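Local atomic coordinates of putative integrase (Listeria innocua, PDB entry 5U96), a protein that probably binds DNA and exchanges its strands as a serine integrase, of which this chain is the coiled-coil domain. Residues 10-14 with 38-42. Residues are numbered along the deposited sequence; the frame is centred on the assembly and turned at random.
Sequences EHAKK and IDAQI
Glu10 faces Ile42 and Lys14 faces Ile38 where two antiparallel helices of a coiled-coil hairpin pack together, each of these CA pairs 6.7 Å apart. The axes of 10-14 and 38-42 approach to 9.9 Å and run at 160° to one another, joining helix 7-23 to helix 28-50 near the middle of the domain. Ile38 and Ile42, one helical turn apart, supply the apolar seam. CD1 of Ile38 reaches the backbone carbonyl of Lys13, while its CG2 branch lies against CB of Lys14, 4.0 Å away. One turn on, CG1 of Ile42 meets CB of Glu10 at 3.9 Å, and its CD1 touches both CD2 of His11 and the aliphatic part of Lys14 at CD. The seam continues along the hairpin through Leu17 beside Ile38 and Leu7 beside Ile42, and Ile22 of the second subunit packs on both Ile38 and Lys13.

Glu10 bends at chi2 (-66°), and its side chain crosses that of Gln41 at about a right angle, bringing the carboxylate against CB and CG of Gln41, with OE2 3.4 Å from CG. The same oxygen forms a salt bridge within its helix to NZ of Lys13, at 3.5 Å. OE1, in contrast, is buried over CG2 of Ile38 without a polar partner; this burial and the nearby Lys13 charge would probably pull the ionisation of the acid in opposite directions. Along the opposite flank of the seam, Lys14 extends with CG anti to the backbone N (chi1 -162°), crosses past Ile42 and turns at its last torsion toward Asp39. There NZ is modelled 2.3 Å from OD1 of Asp39, a salt bridge whose very short length is doubtful.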
# COMPACT_ATOMS: atom_id res chain seq x y z
N GLU A 10 8.37 -7.44 8.55
CA GLU A 10 7.68 -6.16 8.68
C GLU A 10 8.60 -5.01 8.29
O GLU A 10 8.16 -4.02 7.70
CB GLU A 10 7.17 -5.97 10.12
CG GLU A 10 5.92 -6.77 10.44
CD GLU A 10 4.71 -6.32 9.65
OE1 GLU A 10 4.67 -5.14 9.24
OE2 GLU A 10 3.79 -7.14 9.44
N HIS A 11 9.88 -5.14 8.62
CA HIS A 11 10.87 -4.14 8.23
C HIS A 11 11.07 -4.15 6.72
O HIS A 11 11.26 -3.11 6.10
CB HIS A 11 12.20 -4.39 8.95
CG HIS A 11 12.15 -4.14 10.42
ND1 HIS A 11 12.84 -4.90 11.33
CD2 HIS A 11 11.48 -3.21 11.14
CE1 HIS A 11 12.61 -4.46 12.55
NE2 HIS A 11 11.78 -3.43 12.46
N ALA A 12 11.02 -5.35 6.13
CA ALA A 12 11.05 -5.47 4.68
C ALA A 12 9.76 -4.89 4.11
O ALA A 12 9.78 -4.23 3.08
CB ALA A 12 11.21 -6.92 4.27
N LYS A 13 8.65 -5.12 4.80
CA LYS A 13 7.37 -4.53 4.41
C LYS A 13 7.41 -3.02 4.61
O LYS A 13 6.73 -2.28 3.90
CB LYS A 13 6.22 -5.14 5.22
CG LYS A 13 5.82 -6.54 4.77
CD LYS A 13 4.69 -7.12 5.62
CE LYS A 13 3.44 -6.26 5.59
NZ LYS A 13 2.28 -6.93 6.25
N LYS A 14 8.22 -2.56 5.56
CA LYS A 14 8.36 -1.14 5.83
C LYS A 14 9.30 -0.49 4.82
O LYS A 14 9.03 0.61 4.34
CB LYS A 14 8.88 -0.89 7.25
CG LYS A 14 8.64 0.53 7.75
CD LYS A 14 9.31 0.78 9.09
CE LYS A 14 9.03 2.19 9.59
NZ LYS A 14 8.36 2.20 10.92
N ILE A 38 1.52 -0.94 9.48
CA ILE A 38 2.83 -1.57 9.51
C ILE A 38 3.59 -1.22 10.79
O ILE A 38 4.18 -2.09 11.42
CB ILE A 38 3.67 -1.18 8.27
CG1 ILE A 38 3.16 -1.93 7.04
CG2 ILE A 38 5.14 -1.49 8.51
CD1 ILE A 38 3.84 -1.53 5.74
N ASP A 39 3.59 0.06 11.16
CA ASP A 39 4.24 0.50 12.39
C ASP A 39 3.62 -0.16 13.61
O ASP A 39 4.32 -0.57 14.53
CB ASP A 39 4.16 2.02 12.53
CG ASP A 39 5.08 2.76 11.57
OD1 ASP A 39 6.02 2.13 11.04
OD2 ASP A 39 4.86 3.97 11.35
N ALA A 40 2.29 -0.27 13.61
CA ALA A 40 1.56 -0.86 14.72
C ALA A 40 1.92 -2.33 14.91
O ALA A 40 2.08 -2.79 16.04
CB ALA A 40 0.07 -0.71 14.51
N GLN A 41 2.03 -3.06 13.81
CA GLN A 41 2.34 -4.49 13.87
C GLN A 41 3.74 -4.71 14.43
O GLN A 41 3.99 -5.70 15.11
CB GLN A 41 2.21 -5.13 12.49
CG GLN A 41 2.42 -6.64 12.48
CD GLN A 41 1.58 -7.34 13.53
OE1 GLN A 41 2.10 -7.77 14.56
NE2 GLN A 41 0.29 -7.46 13.28
N ILE A 42 4.64 -3.78 14.15
CA ILE A 42 5.98 -3.81 14.74
C ILE A 42 5.89 -3.59 16.24
O ILE A 42 6.68 -4.12 17.01
CB ILE A 42 6.90 -2.73 14.12
CG1 ILE A 42 7.13 -3.02 12.63
CG2 ILE A 42 8.23 -2.68 14.87
CD1 ILE A 42 7.84 -1.90 11.90